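PDB 3TX1: UDP-N-acetylenolpyruvoylglucosamine reductase from Listeria monocytogenes, which binds FAD and probably catalyses the NADPH-dependent reduction of UDP-N-acetylenolpyruvoylglucosamine to UDP-N-acetylmuramate in peptidoglycan biosynthesis. Local coordinates for residues I165-T173 against K182-K190. Sequence-based numbering, arbitrary orientation.
Sequences ISDVLEAAT and KKLKRSELK
Arg186 lies against Leu169 and Glu170, beside the antiparallel beta hairpin of strands 169-175 and 181-185, within the FAD-binding region of this MurB reductase. Its CB lies 4.1 Å from Glu170 O, and CG closes to 3.5 Å from the same oxygen. A bend at chi2 (-99°) turns the chain along segment 165-173, where CD meets Leu169 O. That oxygen, Leu169 O, sits above one face of the guanidinium, nearer its margin than its middle and 3.1 Å from Arg186 NE, at an angle too poor for a hydrogen bond. Glu170 OE1 comes to the edge, near the guanidinium plane, in a long salt bridge to Arg186 NE (3.6 Å), the carboxylate plane turned 66° away; a hydrogen bond with Ser211 OG is the stronger of OE1's two contacts. At the tip, NH1 and NH2 continue to the turn 165-168, approaching Asp167 O obliquely. Glu170 and Ala171 together face Thr209 of strand 204-214, a classic beta bulge. On the face carrying Ala172 and Leu184, Leu189 from the following loop brings CD1 to Leu169 and CD2 to Ala172, whose methyl also packs on Leu154 of helix 150-156. Ala172 and Leu184 form the hydrogen-bonded pair: Leu184 N to Ala172 O, 2.7 Å, and Ala172 N to Leu184 O, 3.3 Å.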
loop_
_atom_site.group_PDB
_atom_site.type_symbol
_atom_site.label_atom_id
_atom_site.label_comp_id
_atom_site.label_asym_id
_atom_site.label_seq_id
_atom_site.Cartn_x
_atom_site.Cartn_y
_atom_site.Cartn_z
ATOM N N ILE A 165 10.410 4.167 -6.444
ATOM C CA ILE A 165 10.584 5.168 -5.363
ATOM C C ILE A 165 12.039 5.311 -4.952
ATOM O O ILE A 165 12.522 6.433 -4.758
ATOM C CB ILE A 165 9.713 4.845 -4.117
ATOM C CG1 ILE A 165 8.222 5.125 -4.364
ATOM C CG2 ILE A 165 10.133 5.651 -2.890
ATOM C CD1 ILE A 165 7.828 6.593 -4.361
ATOM N N SER A 166 12.751 4.185 -4.851
ATOM C CA SER A 166 14.165 4.220 -4.474
ATOM C C SER A 166 14.943 5.015 -5.486
ATOM O O SER A 166 15.938 5.627 -5.134
ATOM C CB SER A 166 14.765 2.824 -4.283
ATOM O OG SER A 166 14.754 2.079 -5.489
ATOM N N ASP A 167 14.505 5.016 -6.742
ATOM C CA ASP A 167 15.159 5.874 -7.747
ATOM C C ASP A 167 15.204 7.320 -7.277
ATOM O O ASP A 167 16.177 8.009 -7.548
ATOM C CB ASP A 167 14.450 5.859 -9.106
ATOM C CG ASP A 167 14.566 4.528 -9.818
ATOM O OD1 ASP A 167 15.569 3.821 -9.573
ATOM O OD2 ASP A 167 13.673 4.210 -10.643
ATOM N N VAL A 168 14.176 7.790 -6.576
ATOM C CA VAL A 168 14.185 9.190 -6.179
ATOM C C VAL A 168 13.984 9.508 -4.718
ATOM O O VAL A 168 13.777 10.690 -4.367
ATOM C CB VAL A 168 13.208 10.056 -6.993
ATOM C CG1 VAL A 168 13.774 10.334 -8.363
ATOM C CG2 VAL A 168 11.817 9.432 -7.030
ATOM N N LEU A 169 14.084 8.514 -3.863
ATOM C CA LEU A 169 13.917 8.755 -2.450
ATOM C C LEU A 169 15.119 9.467 -1.914
ATOM O O LEU A 169 16.179 8.914 -1.940
ATOM C CB LEU A 169 13.783 7.443 -1.734
ATOM C CG LEU A 169 13.104 7.458 -0.381
ATOM C CD1 LEU A 169 12.197 8.638 -0.194
ATOM C CD2 LEU A 169 12.335 6.173 -0.321
ATOM N N GLU A 170 14.948 10.680 -1.412
ATOM C CA GLU A 170 16.077 11.407 -0.882
ATOM C C GLU A 170 16.233 11.108 0.621
ATOM O O GLU A 170 17.272 10.612 1.083
ATOM C CB GLU A 170 15.857 12.904 -1.032
ATOM C CG GLU A 170 16.876 13.768 -0.308
ATOM C CD GLU A 170 18.283 13.637 -0.853
ATOM O OE1 GLU A 170 18.461 13.063 -1.957
ATOM O OE2 GLU A 170 19.214 14.095 -0.148
ATOM N N ALA A 171 15.180 11.428 1.371
ATOM C CA ALA A 171 15.167 11.313 2.813
ATOM C C ALA A 171 13.773 10.929 3.301
ATOM O O ALA A 171 12.771 11.130 2.609
ATOM C CB ALA A 171 15.582 12.646 3.417
ATOM N N ALA A 172 13.718 10.402 4.517
ATOM C CA ALA A 172 12.463 10.035 5.148
ATOM C C ALA A 172 12.502 10.276 6.651
ATOM O O ALA A 172 13.557 10.119 7.300
ATOM C CB ALA A 172 12.159 8.580 4.877
ATOM N N THR A 173 11.351 10.682 7.190
ATOM C CA THR A 173 11.200 10.791 8.633
ATOM C C THR A 173 10.456 9.548 9.089
ATOM O O THR A 173 9.400 9.216 8.566
ATOM C CB THR A 173 10.381 12.001 9.063
ATOM O OG1 THR A 173 10.931 13.170 8.471
ATOM C CG2 THR A 173 10.418 12.138 10.588
ATOM N N LYS A 182 13.454 9.231 13.725
ATOM C CA LYS A 182 14.740 8.992 13.156
ATOM C C LYS A 182 14.614 9.574 11.761
ATOM O O LYS A 182 13.702 9.208 11.015
ATOM C CB LYS A 182 15.079 7.499 13.149
ATOM C CG LYS A 182 16.496 7.246 12.683
ATOM C CD LYS A 182 16.895 5.783 12.655
ATOM C CE LYS A 182 18.403 5.661 12.494
ATOM N NZ LYS A 182 19.102 6.203 13.700
ATOM N N LYS A 183 15.476 10.543 11.460
ATOM C CA LYS A 183 15.542 11.195 10.149
ATOM C C LYS A 183 16.556 10.434 9.301
ATOM O O LYS A 183 17.718 10.320 9.678
ATOM C CB LYS A 183 15.900 12.681 10.305
ATOM C CG LYS A 183 14.682 13.570 10.534
ATOM C CD LYS A 183 15.033 14.909 11.158
ATOM C CE LYS A 183 14.224 16.079 10.574
ATOM N NZ LYS A 183 12.745 15.913 10.575
ATOM N N LEU A 184 16.122 9.882 8.173
ATOM C CA LEU A 184 17.023 9.051 7.352
ATOM C C LEU A 184 17.490 9.705 6.072
ATOM O O LEU A 184 16.819 10.581 5.549
ATOM C CB LEU A 184 16.365 7.708 7.010
ATOM C CG LEU A 184 16.067 6.721 8.132
ATOM C CD1 LEU A 184 15.183 5.608 7.605
ATOM C CD2 LEU A 184 17.339 6.157 8.740
ATOM N N LYS A 185 18.650 9.261 5.579
ATOM C CA LYS A 185 19.202 9.737 4.299
ATOM C C LYS A 185 19.413 8.566 3.357
ATOM O O LYS A 185 19.394 7.394 3.771
ATOM C CB LYS A 185 20.536 10.488 4.458
ATOM C CG LYS A 185 20.560 11.625 5.473
ATOM C CD LYS A 185 19.480 12.674 5.236
ATOM C CE LYS A 185 19.402 13.593 6.452
ATOM N NZ LYS A 185 18.255 14.544 6.410
ATOM N N ARG A 186 19.619 8.917 2.088
ATOM C CA ARG A 186 19.852 7.985 0.998
ATOM C C ARG A 186 20.565 6.708 1.418
ATOM O O ARG A 186 20.012 5.614 1.260
ATOM C CB ARG A 186 20.675 8.689 -0.070
ATOM C CG ARG A 186 19.894 9.542 -1.054
ATOM C CD ARG A 186 19.630 8.826 -2.375
ATOM N NE ARG A 186 18.910 9.721 -3.271
ATOM C CZ ARG A 186 18.542 9.428 -4.514
ATOM N NH1 ARG A 186 18.843 8.245 -5.053
ATOM N NH2 ARG A 186 17.859 10.328 -5.222
ATOM N N SER A 187 21.783 6.860 1.951
ATOM C CA SER A 187 22.653 5.742 2.360
ATOM C C SER A 187 21.929 4.673 3.165
ATOM O O SER A 187 22.134 3.471 2.971
ATOM C CB SER A 187 23.777 6.276 3.235
ATOM O OG SER A 187 24.219 7.529 2.760
ATOM N N GLU A 188 21.073 5.144 4.062
ATOM C CA GLU A 188 20.365 4.309 4.998
ATOM C C GLU A 188 19.080 3.746 4.400
ATOM O O GLU A 188 18.360 3.011 5.067
ATOM C CB GLU A 188 20.064 5.150 6.237
ATOM C CG GLU A 188 21.184 6.142 6.558
ATOM C CD GLU A 188 20.879 7.031 7.750
ATOM O OE1 GLU A 188 20.727 8.252 7.548
ATOM O OE2 GLU A 188 20.766 6.516 8.882
ATOM N N LEU A 189 18.809 4.076 3.137
ATOM C CA LEU A 189 17.595 3.645 2.425
ATOM C C LEU A 189 17.969 2.768 1.229
ATOM O O LEU A 189 18.571 3.259 0.267
ATOM C CB LEU A 189 16.822 4.887 1.947
ATOM C CG LEU A 189 16.366 5.870 3.042
ATOM C CD1 LEU A 189 16.262 7.311 2.578
ATOM C CD2 LEU A 189 15.077 5.431 3.725
ATOM N N LYS A 190 17.642 1.491 1.266
ATOM C CA LYS A 190 18.021 0.639 0.160
ATOM C C LYS A 190 17.063 -0.512 -0.059
ATOM O O LYS A 190 16.779 -0.882 -1.195
ATOM C CB LYS A 190 19.429 0.113 0.374
ATOM C CG LYS A 190 20.438 1.183 0.713
ATOM C CD LYS A 190 21.838 0.750 0.309
ATOM C CE LYS A 190 22.766 1.942 0.129
ATOM N NZ LYS A 190 24.204 1.577 0.105
#